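Phosphoacetylglucosamine mutase (PDB 5O9X) interconverts N-acetylglucosamine 6-phosphate and N-acetylglucosamine 1-phosphate, a phosphomutase reaction that in this family runs through a bisphosphorylated sugar intermediate. Local coordinates at residues R53-S58 against I118-E123. The protein carries 1 engineered substitution. Residues are numbered along the deposited sequence; the frame is centred on the assembly and turned at random.
Sequences RSKKLS and IDVSME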
loop_
_atom_site.group_PDB
_atom_site.type_symbol
_atom_site.label_atom_id
_atom_site.label_comp_id
_atom_site.label_asym_id
_atom_site.label_seq_id
_atom_site.Cartn_x
_atom_site.Cartn_y
_atom_site.Cartn_z
ATOM N N ARG A 53 18.049 -11.536 -7.808
ATOM C CA ARG A 53 17.660 -11.400 -6.414
ATOM C C ARG A 53 17.443 -12.749 -5.830
ATOM O O ARG A 53 17.896 -13.033 -4.706
ATOM C CB ARG A 53 16.367 -10.508 -6.209
ATOM C CG ARG A 53 15.958 -10.312 -4.748
ATOM C CD ARG A 53 17.030 -9.555 -3.993
ATOM N NE ARG A 53 16.611 -9.179 -2.661
ATOM C CZ ARG A 53 17.422 -8.907 -1.664
ATOM N NH1 ARG A 53 18.759 -9.069 -1.809
ATOM N NH2 ARG A 53 16.894 -8.503 -0.526
ATOM N N SER A 54 16.735 -13.586 -6.578
ATOM C CA SER A 54 16.396 -14.904 -6.070
ATOM C C SER A 54 17.686 -15.702 -5.840
ATOM O O SER A 54 17.843 -16.318 -4.769
ATOM C CB SER A 54 15.544 -15.642 -7.094
ATOM O OG SER A 54 15.213 -16.908 -6.589
ATOM N N LYS A 55 18.560 -15.714 -6.870
ATOM C CA LYS A 55 19.903 -16.380 -6.768
ATOM C C LYS A 55 20.715 -15.909 -5.537
ATOM O O LYS A 55 21.186 -16.766 -4.744
ATOM C CB LYS A 55 20.683 -16.222 -8.094
ATOM C CG LYS A 55 20.198 -17.106 -9.229
ATOM C CD LYS A 55 21.043 -16.825 -10.486
ATOM C CE LYS A 55 20.570 -17.539 -11.723
ATOM N NZ LYS A 55 20.916 -19.001 -11.730
ATOM N N LYS A 56 20.772 -14.582 -5.311
ATOM C CA LYS A 56 21.476 -14.007 -4.152
ATOM C C LYS A 56 20.880 -14.507 -2.853
ATOM O O LYS A 56 21.636 -14.718 -1.884
ATOM C CB LYS A 56 21.473 -12.464 -4.140
ATOM C CG LYS A 56 22.278 -11.808 -3.017
ATOM C CD LYS A 56 23.787 -12.188 -3.058
ATOM C CE LYS A 56 24.597 -11.343 -2.066
ATOM N NZ LYS A 56 26.028 -11.755 -2.131
ATOM N N LEU A 57 19.551 -14.709 -2.847
ATOM C CA LEU A 57 18.854 -15.222 -1.675
ATOM C C LEU A 57 18.677 -16.729 -1.739
ATOM O O LEU A 57 17.642 -17.249 -1.328
ATOM C CB LEU A 57 17.553 -14.428 -1.425
ATOM C CG LEU A 57 17.786 -12.932 -1.114
ATOM C CD1 LEU A 57 16.434 -12.207 -0.954
ATOM C CD2 LEU A 57 18.597 -12.721 0.162
ATOM N N SER A 58 19.691 -17.413 -2.314
ATOM C CA SER A 58 19.797 -18.907 -2.379
ATOM C C SER A 58 18.545 -19.610 -2.910
ATOM O O SER A 58 18.149 -20.672 -2.401
ATOM C CB SER A 58 20.186 -19.520 -1.004
ATOM O OG SER A 58 21.211 -18.812 -0.305
ATOM N N ILE A 118 27.243 -7.616 -6.935
ATOM C CA ILE A 118 26.362 -8.179 -5.901
ATOM C C ILE A 118 27.055 -9.443 -5.261
ATOM O O ILE A 118 26.764 -9.855 -4.108
ATOM C CB ILE A 118 24.912 -8.499 -6.472
ATOM C CG1 ILE A 118 24.269 -7.253 -7.168
ATOM C CG2 ILE A 118 24.007 -9.010 -5.350
ATOM C CD1 ILE A 118 22.857 -7.482 -7.727
ATOM N N ASP A 119 27.957 -10.031 -6.042
ATOM C CA ASP A 119 28.630 -11.309 -5.737
ATOM C C ASP A 119 27.568 -12.418 -5.605
ATOM O O ASP A 119 27.195 -12.847 -4.515
ATOM C CB ASP A 119 29.608 -11.177 -4.545
ATOM C CG ASP A 119 30.257 -12.500 -4.178
ATOM O OD1 ASP A 119 30.478 -13.313 -5.095
ATOM O OD2 ASP A 119 30.486 -12.733 -2.965
ATOM N N VAL A 120 27.018 -12.779 -6.753
ATOM C CA VAL A 120 25.927 -13.747 -6.827
ATOM C C VAL A 120 26.476 -15.083 -7.325
ATOM O O VAL A 120 27.115 -15.121 -8.393
ATOM C CB VAL A 120 24.792 -13.280 -7.762
ATOM C CG1 VAL A 120 23.683 -14.324 -7.844
ATOM C CG2 VAL A 120 24.238 -11.923 -7.305
ATOM N N SER A 121 26.241 -16.142 -6.536
ATOM C CA SER A 121 26.489 -17.549 -6.967
ATOM C C SER A 121 25.531 -18.014 -8.086
ATOM O O SER A 121 24.413 -18.495 -7.794
ATOM C CB SER A 121 26.423 -18.496 -5.759
ATOM O OG SER A 121 27.274 -18.033 -4.731
ATOM N N MET A 122 25.984 -17.897 -9.341
ATOM C CA MET A 122 25.196 -18.166 -10.551
ATOM C C MET A 122 24.704 -19.588 -10.764
ATOM O O MET A 122 24.007 -19.859 -11.753
ATOM C CB MET A 122 25.937 -17.734 -11.826
ATOM C CG MET A 122 25.881 -16.259 -12.238
ATOM S SD MET A 122 24.225 -15.513 -12.437
ATOM C CE MET A 122 24.296 -14.975 -10.796
ATOM N N GLU A 123 25.071 -20.482 -9.849
ATOM C CA GLU A 123 24.665 -21.890 -9.896
ATOM C C GLU A 123 23.420 -22.077 -9.008
ATOM O O GLU A 123 22.761 -23.099 -9.060
ATOM C CB GLU A 123 25.842 -22.824 -9.469
ATOM C CG GLU A 123 26.230 -22.757 -7.983
ATOM C CD GLU A 123 27.387 -21.797 -7.616
ATOM O OE1 GLU A 123 27.582 -20.717 -8.224
ATOM O OE2 GLU A 123 28.114 -22.116 -6.648
#
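I118 meets K56 twice, through its side chain and through its carbonyl. Its CG2 methyl lies 3.9 Å from K56 CD, the two side chains crossing at a slant, while the ammonium reaches past the methyl. K56 NZ bonds to I118 O at 2.8 Å, with a C=O...N angle of 156° and only a slight tilt out of the carbonyl plane. K56 NZ also donates to D119 O at 2.9 Å, from above that carbonyl's plane. Two neighbouring carbonyls thus grip one ammonium where helix 107-118 ends. D119, with positive phi, is the C-prime residue of a Schellman motif there. The K56 ammonium, bonded at this carboxyl end, probably also feels its partial negative charge. The D119 carboxylate is near but makes no ion pair, its OD2 standing 4.6 Å from K56 NZ. K56 gets there with CG anti to its backbone N and a bend at chi2 (60°). At V120 the backbones come closest, CA to CA with K56 at 5.2 Å; the CG1 methyl packs 3.6 Å from K55 CB. M122 folds its thioether back, bent at chi2 and chi3, until CE lies 3.8 Å from K55 CD, the two side chains crossing nearly at right angles. K55 NZ gives its main bond to N124 O, just beyond the segment, and a longer one to M122 O, 3.2 Å away, from 59° out of that carbonyl's plane. Both lysines leave the last turn of helix 40-56. The contact therefore ties that helix end to the loop leading into strand 127-132 in the α/β/α domain I, with helix 91-101 flanking it through W92, which touches both K56 and I118, and S54 OG bonding to the backbone N of R127.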